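Local coordinates for CT253 (Chlamydia trachomatis serovar L2, PDB 6UXC), which is of unknown function but is probably made as a signal-bearing lipoprotein of an uncharacterised family, at residues Glu93-Glu99 with Arg119-Ile125; Tyr134-Asp139 with Glu176-Arg180. All blocks are in the same frame, centred on the assembly; numbering follows the deposited sequence.

Contact 1 of 2, residues Glu93-Glu99 with Arg119-Ile125; sequences EFVVAAE and RVRVFDI
An antiparallel beta hairpin, strands 94-105 and 113-124, brings Glu93-Glu99 against Arg119-Ile125. Val95, Ala97 and Glu99 form hydrogen-bonded pairs with Phe123, Arg121 and Arg119, each giving and taking one backbone bond; Val95 N to Phe123 O measures 2.9 Å. At the far end, next to Val95 and Phe123, Ile125 N donates to Glu93 O at 2.8 Å.

On the face of Val95 and Phe123, the single methyl of Ala97 lets the ring edge of Phe123 come close: Ala97 CB lies 4.3 Å from CE1, while Phe74 meets that ring edge-to-face. Val95 CG2 touches Ile125 CD1 at 3.8 Å, the two side chains crossing at about a right angle.

Farther along the same face, Glu99 and Arg119 lie side by side. Both start with CG anti to the backbone N (179° and -177°), but Arg119 then bends at chi3 and offers NH1 to Glu99 OE1 in a long salt bridge of 3.4 Å. A water links the same two groups, and the other carboxylate oxygen is held by Arg29. Arg121 instead sends its guanidinium away, to Gln135 and the carbonyls of Phe74, Ser76 and Pro77.

Across the sheet, Phe94 CB packs on Val122 CG1 at 4.0 Å, beside Val96 and Val120, which meet Val181 of helix 165-184. This is the regular pairing of a beta hairpin within a mixed sheet covered by a helix.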
ATOM      1  N   GLU A  93     -13.397   9.573   4.620  1.00 26.03           N
ATOM      2  CA  GLU A  93     -13.149   9.874   6.027  1.00 25.59           C
ATOM      3  C   GLU A  93     -11.704   9.605   6.418  1.00 24.44           C
ATOM      4  O   GLU A  93     -11.171  10.253   7.334  1.00 27.37           O
ATOM      5  CB  GLU A  93     -14.084   9.034   6.901  1.00 26.90           C
ATOM      6  CG  GLU A  93     -15.554   9.269   6.646  1.00 31.15           C
ATOM      7  CD  GLU A  93     -16.446   8.198   7.267  1.00 44.39           C
ATOM      8  OE1 GLU A  93     -16.101   6.983   7.285  1.00 31.68           O
ATOM      9  OE2 GLU A  93     -17.515   8.586   7.738  1.00 48.38           O
ATOM     10  N   PHE A  94     -11.062   8.639   5.749  1.00 24.73           N
ATOM     11  CA  PHE A  94      -9.719   8.188   6.049  1.00 25.03           C
ATOM     12  C   PHE A  94      -8.934   8.058   4.760  1.00 23.17           C
ATOM     13  O   PHE A  94      -9.488   7.714   3.720  1.00 26.31           O
ATOM     14  CB  PHE A  94      -9.720   6.835   6.766  1.00 27.53           C
ATOM     15  CG  PHE A  94     -10.553   6.833   8.022  1.00 28.38           C
ATOM     16  CD1 PHE A  94      -9.996   7.231   9.223  1.00 29.15           C
ATOM     17  CD2 PHE A  94     -11.879   6.457   7.997  1.00 29.51           C
ATOM     18  CE1 PHE A  94     -10.758   7.232  10.391  1.00 28.99           C
ATOM     19  CE2 PHE A  94     -12.647   6.472   9.153  1.00 31.95           C
ATOM     20  CZ  PHE A  94     -12.075   6.862  10.350  1.00 30.09           C
ATOM     21  N   VAL A  95      -7.655   8.380   4.856  1.00 23.14           N
ATOM     22  CA  VAL A  95      -6.725   8.315   3.743  1.00 23.06           C
ATOM     23  C   VAL A  95      -5.689   7.261   4.074  1.00 24.83           C
ATOM     24  O   VAL A  95      -5.039   7.322   5.134  1.00 24.89           O
ATOM     25  CB  VAL A  95      -6.048   9.675   3.507  1.00 22.16           C
ATOM     26  CG1 VAL A  95      -5.009   9.589   2.357  1.00 25.50           C
ATOM     27  CG2 VAL A  95      -7.065  10.724   3.231  1.00 25.38           C
ATOM     28  N   VAL A  96      -5.528   6.313   3.156  1.00 22.08           N
ATOM     29  CA  VAL A  96      -4.539   5.252   3.270  1.00 23.79           C
ATOM     30  C   VAL A  96      -3.319   5.621   2.435  1.00 23.66           C
ATOM     31  O   VAL A  96      -3.428   5.822   1.217  1.00 25.21           O
ATOM     32  CB  VAL A  96      -5.117   3.912   2.807  1.00 21.75           C
ATOM     33  CG1 VAL A  96      -4.038   2.851   2.896  1.00 29.58           C
ATOM     34  CG2 VAL A  96      -6.291   3.538   3.630  1.00 25.90           C
ATOM     35  N   ALA A  97      -2.164   5.730   3.097  1.00 22.03           N
ATOM     36  CA  ALA A  97      -0.916   6.172   2.481  1.00 21.57           C
ATOM     37  C   ALA A  97       0.144   5.112   2.757  1.00 27.85           C
ATOM     38  O   ALA A  97       0.717   5.064   3.847  1.00 27.78           O
ATOM     39  CB  ALA A  97      -0.498   7.542   3.035  1.00 25.19           C
ATOM     40  N   ALA A  98       0.408   4.268   1.762  1.00 23.70           N
ATOM     41  CA  ALA A  98       1.382   3.189   1.897  1.00 26.09           C
ATOM     42  C   ALA A  98       2.610   3.507   1.057  1.00 24.81           C
ATOM     43  O   ALA A  98       2.487   3.836  -0.134  1.00 25.29           O
ATOM     44  CB  ALA A  98       0.777   1.859   1.462  1.00 23.99           C
ATOM     45  N   GLU A  99       3.786   3.406   1.672  1.00 23.28           N
ATOM     46  CA  GLU A  99       5.063   3.644   1.018  1.00 23.50           C
ATOM     47  C   GLU A  99       5.908   2.378   1.039  1.00 28.37           C
ATOM     48  O   GLU A  99       6.137   1.804   2.106  1.00 28.20           O
ATOM     49  CB  GLU A  99       5.860   4.745   1.737  1.00 25.68           C
ATOM     50  CG  GLU A  99       7.210   5.005   1.108  1.00 25.64           C
ATOM     51  CD  GLU A  99       7.984   6.153   1.728  1.00 32.85           C
ATOM     52  OE1 GLU A  99       7.503   6.789   2.697  1.00 31.54           O
ATOM     53  OE2 GLU A  99       9.092   6.421   1.221  1.00 29.19           O
ATOM     54  N   ARG A 119       5.873   1.218   4.850  1.00 27.34           N
ATOM     55  CA  ARG A 119       5.331   2.090   5.886  1.00 28.68           C
ATOM     56  C   ARG A 119       3.876   2.411   5.552  1.00 26.17           C
ATOM     57  O   ARG A 119       3.578   3.011   4.509  1.00 27.59           O
ATOM     58  CB  ARG A 119       6.118   3.384   6.079  1.00 27.44           C
ATOM     59  CG  ARG A 119       5.535   4.194   7.236  1.00 32.05           C
ATOM     60  CD  ARG A 119       6.260   5.503   7.468  1.00 38.52           C
ATOM     61  NE  ARG A 119       7.646   5.298   7.808  1.00 50.61           N
ATOM     62  CZ  ARG A 119       8.679   5.645   7.049  1.00 49.66           C
ATOM     63  NH1 ARG A 119       8.517   6.238   5.875  1.00 48.22           N
ATOM     64  NH2 ARG A 119       9.896   5.391   7.484  1.00 43.72           N
ATOM     65  N   VAL A 120       2.975   1.972   6.420  1.00 26.33           N
ATOM     66  CA  VAL A 120       1.550   2.222   6.275  1.00 26.53           C
ATOM     67  C   VAL A 120       1.174   3.363   7.202  1.00 25.17           C
ATOM     68  O   VAL A 120       1.497   3.332   8.394  1.00 26.82           O
ATOM     69  CB  VAL A 120       0.724   0.965   6.598  1.00 28.26           C
ATOM     70  CG1 VAL A 120      -0.755   1.249   6.406  1.00 29.16           C
ATOM     71  CG2 VAL A 120       1.149  -0.222   5.716  1.00 29.51           C
ATOM     72  N   ARG A 121       0.483   4.360   6.656  1.00 23.72           N
ATOM     73  CA  ARG A 121      -0.127   5.433   7.405  1.00 24.79           C
ATOM     74  C   ARG A 121      -1.616   5.489   7.105  1.00 24.70           C
ATOM     75  O   ARG A 121      -2.040   5.260   5.973  1.00 24.58           O
ATOM     76  CB  ARG A 121       0.498   6.770   7.054  1.00 25.88           C
ATOM     77  CG  ARG A 121       1.858   6.951   7.614  1.00 25.43           C
ATOM     78  CD  ARG A 121       2.494   8.171   7.047  1.00 26.59           C
ATOM     79  NE  ARG A 121       3.675   8.554   7.803  1.00 28.40           N
ATOM     80  CZ  ARG A 121       4.342   9.679   7.606  1.00 27.77           C
ATOM     81  NH1 ARG A 121       3.969  10.499   6.633  1.00 27.86           N
ATOM     82  NH2 ARG A 121       5.368   9.983   8.391  1.00 31.02           N
ATOM     83  N   VAL A 122      -2.409   5.819   8.119  1.00 24.87           N
ATOM     84  CA  VAL A 122      -3.809   6.171   7.912  1.00 25.34           C
ATOM     85  C   VAL A 122      -4.033   7.530   8.545  1.00 26.63           C
ATOM     86  O   VAL A 122      -3.642   7.756   9.694  1.00 27.83           O
ATOM     87  CB  VAL A 122      -4.769   5.136   8.522  1.00 27.87           C
ATOM     88  CG1 VAL A 122      -6.203   5.562   8.261  1.00 25.43           C
ATOM     89  CG2 VAL A 122      -4.508   3.781   7.939  1.00 27.16           C
ATOM     90  N   PHE A 123      -4.684   8.412   7.808  1.00 23.73           N
ATOM     91  CA  PHE A 123      -5.025   9.745   8.280  1.00 26.98           C
ATOM     92  C   PHE A 123      -6.535   9.855   8.388  1.00 29.38           C
ATOM     93  O   PHE A 123      -7.252   9.354   7.519  1.00 28.12           O
ATOM     94  CB  PHE A 123      -4.549  10.825   7.327  1.00 25.28           C
ATOM     95  CG  PHE A 123      -3.043  10.961   7.222  1.00 23.85           C
ATOM     96  CD1 PHE A 123      -2.291  10.051   6.502  1.00 24.34           C
ATOM     97  CD2 PHE A 123      -2.398  12.000   7.883  1.00 25.91           C
ATOM     98  CE1 PHE A 123      -0.913  10.197   6.420  1.00 29.33           C
ATOM     99  CE2 PHE A 123      -1.046  12.153   7.798  1.00 27.38           C
ATOM    100  CZ  PHE A 123      -0.298  11.249   7.066  1.00 27.98           C
ATOM    101  N   ASP A 124      -7.003  10.544   9.423  1.00 29.05           N
ATOM    102  CA  ASP A 124      -8.410  10.877   9.604  1.00 26.36           C
ATOM    103  C   ASP A 124      -8.616  12.276   9.049  1.00 31.77           C
ATOM    104  O   ASP A 124      -7.981  13.215   9.527  1.00 29.37           O
ATOM    105  CB  ASP A 124      -8.764  10.841  11.089  1.00 27.86           C
ATOM    106  CG  ASP A 124     -10.237  10.973  11.365  1.00 34.74           C
ATOM    107  OD1 ASP A 124     -11.029  11.390  10.490  1.00 30.84           O
ATOM    108  OD2 ASP A 124     -10.601  10.670  12.536  1.00 37.18           O
ATOM    109  N   ILE A 125      -9.480  12.424   8.046  1.00 28.40           N
ATOM    110  CA  ILE A 125      -9.708  13.745   7.470  1.00 27.91           C
ATOM    111  C   ILE A 125     -11.141  14.232   7.713  1.00 28.44           C
ATOM    112  O   ILE A 125     -11.632  15.141   7.023  1.00 30.81           O
ATOM    113  CB  ILE A 125      -9.310  13.786   5.979  1.00 27.06           C
ATOM    114  CG1 ILE A 125     -10.142  12.828   5.133  1.00 27.24           C
ATOM    115  CG2 ILE A 125      -7.807  13.464   5.806  1.00 27.39           C
ATOM    116  CD1 ILE A 125     -10.016  13.080   3.649  1.00 31.11           C
TER
HETATM  117  O   HOH W   1       3.317   5.699   4.617  1.00 26.47           O
HETATM  118  O   HOH W   2       5.643   7.123   4.576  1.00 30.85           O

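Contact 2 of 2, residues Tyr134-Asp139 with Glu176-Arg180; sequences YQEILD and EIVAR
Strand 134-139 and helix segment 176-180 run nearly antiparallel, at 150°, their axes 9.8 Å apart, so no backbone meets backbone directly, and side chains and waters span the gap.

Leu138 makes the apolar part of the contact: its forked end lets CD1 reach Ile177, 3.8 Å from CG1, while CD2 lies over one face of the Arg180 guanidinium, toward the rim.

Arg180 is the polar centre. Bent at chi2 and again at chi3, its chain turns the guanidinium side-on to Glu136. NE binds OE1 and NH2 binds OE2, each at 3.2 Å and on the syn side, though the nitrogens stand some 33° out of the carboxylate plane and the two flat groups are turned 48° apart. NH1 forms a salt bridge with Glu176 OE1 at 3.1 Å, one helical turn earlier, so the arginine joins two carboxylates that might otherwise repel.

The Tyr134 hydroxyl end meets Arg180 CB and CG obliquely, OH standing 3.4 Å from CB. Tyr134 OH is also modelled 2.4 Å from Glu136 OE1, a hydrogen bond whose length is doubtful; the tyrosine ring stacks with Tyr184. Beyond Leu138, two waters join Glu176 OE2 to the backbone of Asp139, one at its N and the other at its O.

Here a helix packs on one face of a mixed sheet, with an arginine-carboxylate network at the border of the apolar contact.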
ATOM      1  N   TYR A 134      -2.559   6.181  12.500  1.00 32.05           N
ATOM      2  CA  TYR A 134      -1.851   4.917  12.459  1.00 31.70           C
ATOM      3  C   TYR A 134      -0.592   5.102  11.626  1.00 31.02           C
ATOM      4  O   TYR A 134      -0.644   5.715  10.542  1.00 28.63           O
ATOM      5  CB  TYR A 134      -2.736   3.826  11.855  1.00 32.53           C
ATOM      6  CG  TYR A 134      -2.030   2.525  11.616  1.00 30.03           C
ATOM      7  CD1 TYR A 134      -1.434   1.836  12.670  1.00 40.08           C
ATOM      8  CD2 TYR A 134      -1.986   1.949  10.350  1.00 32.50           C
ATOM      9  CE1 TYR A 134      -0.783   0.639  12.457  1.00 39.90           C
ATOM     10  CE2 TYR A 134      -1.338   0.750  10.135  1.00 33.87           C
ATOM     11  CZ  TYR A 134      -0.741   0.096  11.191  1.00 41.03           C
ATOM     12  OH  TYR A 134      -0.091  -1.104  10.997  1.00 37.46           O
ATOM     13  N   GLN A 135       0.520   4.573  12.138  1.00 30.27           N
ATOM     14  CA  GLN A 135       1.759   4.507  11.371  1.00 28.94           C
ATOM     15  C   GLN A 135       2.516   3.272  11.820  1.00 36.10           C
ATOM     16  O   GLN A 135       2.775   3.111  13.018  1.00 36.34           O
ATOM     17  CB  GLN A 135       2.635   5.740  11.580  1.00 30.44           C
ATOM     18  CG  GLN A 135       3.960   5.677  10.825  1.00 33.29           C
ATOM     19  CD  GLN A 135       4.774   6.930  10.995  1.00 41.93           C
ATOM     20  OE1 GLN A 135       4.947   7.693  10.056  1.00 35.74           O
ATOM     21  NE2 GLN A 135       5.284   7.150  12.199  1.00 45.02           N
ATOM     22  N   GLU A 136       2.887   2.424  10.870  1.00 29.84           N
ATOM     23  CA  GLU A 136       3.632   1.227  11.213  1.00 29.08           C
ATOM     24  C   GLU A 136       4.359   0.727   9.985  1.00 30.80           C
ATOM     25  O   GLU A 136       3.850   0.823   8.868  1.00 30.73           O
ATOM     26  CB  GLU A 136       2.711   0.135  11.758  1.00 33.26           C
ATOM     27  CG  GLU A 136       3.456  -1.112  12.272  1.00 39.66           C
ATOM     28  CD  GLU A 136       2.521  -2.147  12.881  1.00 41.61           C
ATOM     29  OE1 GLU A 136       1.290  -1.960  12.828  1.00 39.44           O
ATOM     30  OE2 GLU A 136       3.022  -3.158  13.436  1.00 46.60           O
ATOM     31  N   ILE A 137       5.546   0.164  10.211  1.00 34.11           N
ATOM     32  CA  ILE A 137       6.296  -0.504   9.156  1.00 33.12           C
ATOM     33  C   ILE A 137       6.000  -1.993   9.241  1.00 36.90           C
ATOM     34  O   ILE A 137       6.229  -2.623  10.280  1.00 35.23           O
ATOM     35  CB  ILE A 137       7.797  -0.212   9.269  1.00 35.83           C
ATOM     36  CG1 ILE A 137       8.022   1.292   9.100  1.00 38.99           C
ATOM     37  CG2 ILE A 137       8.573  -1.029   8.256  1.00 37.20           C
ATOM     38  CD1 ILE A 137       9.432   1.748   9.346  1.00 37.34           C
ATOM     39  N   LEU A 138       5.454  -2.529   8.160  1.00 29.39           N
ATOM     40  CA  LEU A 138       5.131  -3.931   7.982  1.00 34.35           C
ATOM     41  C   LEU A 138       6.117  -4.526   6.986  1.00 30.95           C
ATOM     42  O   LEU A 138       6.598  -3.845   6.073  1.00 31.30           O
ATOM     43  CB  LEU A 138       3.699  -4.093   7.461  1.00 33.11           C
ATOM     44  CG  LEU A 138       2.587  -3.410   8.272  1.00 29.82           C
ATOM     45  CD1 LEU A 138       1.243  -3.584   7.603  1.00 32.86           C
ATOM     46  CD2 LEU A 138       2.553  -3.910   9.720  1.00 32.27           C
ATOM     47  N   ASP A 139       6.434  -5.799   7.157  1.00 32.52           N
ATOM     48  CA  ASP A 139       7.401  -6.406   6.263  1.00 35.03           C
ATOM     49  C   ASP A 139       7.072  -7.878   6.090  1.00 34.19           C
ATOM     50  O   ASP A 139       6.297  -8.460   6.849  1.00 33.81           O
ATOM     51  CB  ASP A 139       8.835  -6.197   6.758  1.00 36.04           C
ATOM     52  CG  ASP A 139       9.069  -6.737   8.163  1.00 45.27           C
ATOM     53  OD1 ASP A 139       8.425  -7.735   8.563  1.00 50.50           O
ATOM     54  OD2 ASP A 139       9.908  -6.143   8.866  1.00 62.70           O
ATOM     55  N   GLU A 176      -1.572  -8.390   5.247  1.00 30.74           N
ATOM     56  CA  GLU A 176      -1.319  -7.743   6.532  1.00 35.22           C
ATOM     57  C   GLU A 176      -1.610  -6.253   6.464  1.00 32.09           C
ATOM     58  O   GLU A 176      -2.135  -5.671   7.425  1.00 34.35           O
ATOM     59  CB  GLU A 176       0.125  -7.952   7.001  1.00 34.46           C
ATOM     60  CG  GLU A 176       0.346  -7.395   8.428  1.00 35.46           C
ATOM     61  CD  GLU A 176       1.714  -7.727   9.052  1.00 40.76           C
ATOM     62  OE1 GLU A 176       1.745  -8.070  10.256  1.00 47.65           O
ATOM     63  OE2 GLU A 176       2.744  -7.622   8.379  1.00 46.37           O
ATOM     64  N   ILE A 177      -1.251  -5.614   5.352  1.00 26.00           N
ATOM     65  CA  ILE A 177      -1.488  -4.183   5.218  1.00 27.70           C
ATOM     66  C   ILE A 177      -2.977  -3.898   5.375  1.00 30.55           C
ATOM     67  O   ILE A 177      -3.390  -3.012   6.133  1.00 31.95           O
ATOM     68  CB  ILE A 177      -0.956  -3.676   3.869  1.00 27.75           C
ATOM     69  CG1 ILE A 177       0.582  -3.636   3.861  1.00 25.93           C
ATOM     70  CG2 ILE A 177      -1.532  -2.323   3.573  1.00 29.02           C
ATOM     71  CD1 ILE A 177       1.161  -3.486   2.460  1.00 29.05           C
ATOM     72  N   VAL A 178      -3.807  -4.650   4.656  1.00 28.91           N
ATOM     73  CA  VAL A 178      -5.232  -4.352   4.683  1.00 26.89           C
ATOM     74  C   VAL A 178      -5.840  -4.736   6.024  1.00 29.00           C
ATOM     75  O   VAL A 178      -6.723  -4.030   6.519  1.00 31.62           O
ATOM     76  CB  VAL A 178      -5.942  -5.029   3.506  1.00 27.99           C
ATOM     77  CG1 VAL A 178      -7.443  -4.912   3.652  1.00 31.05           C
ATOM     78  CG2 VAL A 178      -5.511  -4.382   2.201  1.00 31.42           C
ATOM     79  N   ALA A 179      -5.354  -5.804   6.665  1.00 29.51           N
ATOM     80  CA  ALA A 179      -5.883  -6.165   7.979  1.00 31.25           C
ATOM     81  C   ALA A 179      -5.625  -5.060   8.992  1.00 31.20           C
ATOM     82  O   ALA A 179      -6.497  -4.751   9.820  1.00 35.13           O
ATOM     83  CB  ALA A 179      -5.263  -7.478   8.473  1.00 35.24           C
ATOM     84  N   ARG A 180      -4.428  -4.452   8.936  1.00 31.18           N
ATOM     85  CA  ARG A 180      -4.095  -3.360   9.841  1.00 30.89           C
ATOM     86  C   ARG A 180      -4.926  -2.119   9.546  1.00 27.20           C
ATOM     87  O   ARG A 180      -5.419  -1.464  10.476  1.00 35.04           O
ATOM     88  CB  ARG A 180      -2.611  -3.025   9.731  1.00 30.59           C
ATOM     89  CG  ARG A 180      -1.719  -4.135  10.249  1.00 33.01           C
ATOM     90  CD  ARG A 180      -1.875  -4.322  11.758  1.00 48.68           C
ATOM     91  NE  ARG A 180      -0.570  -4.549  12.357  1.00 66.65           N
ATOM     92  CZ  ARG A 180       0.037  -5.730  12.406  1.00 78.42           C
ATOM     93  NH1 ARG A 180      -0.552  -6.809  11.904  1.00 75.46           N
ATOM     94  NH2 ARG A 180       1.236  -5.827  12.968  1.00 81.76           N
TER
HETATM   95  O   HOH W   3       5.047  -7.026   9.403  1.00 36.21           O
HETATM   96  O   HOH W   4       3.570  -9.071   6.126  1.00 42.53           O

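Contacts 1 and 2 follow each other along the chain and meet in one sheet, their centres about 10 Å apart. Strand 113-124 is shared ground: it pairs with strand 94-105 in contact 1, and its other edge carries strand 131-143, which supplies contact 2. Val120 N lies 2.8 Å from Glu136 O in a probable backbone hydrogen bond, and Val120 CG1 packs 3.8 Å from Tyr134 CE2. On the sheet's other face, Arg119 CD packs 3.6 Å from Gln135 OE1. Helix 165-184 spans both contacts, since Ile177 touches Val120 as well as Leu138. The bound sodium ion is remote, about 11 Å from the Val96 side chain and about 13 Å from that of Ile177.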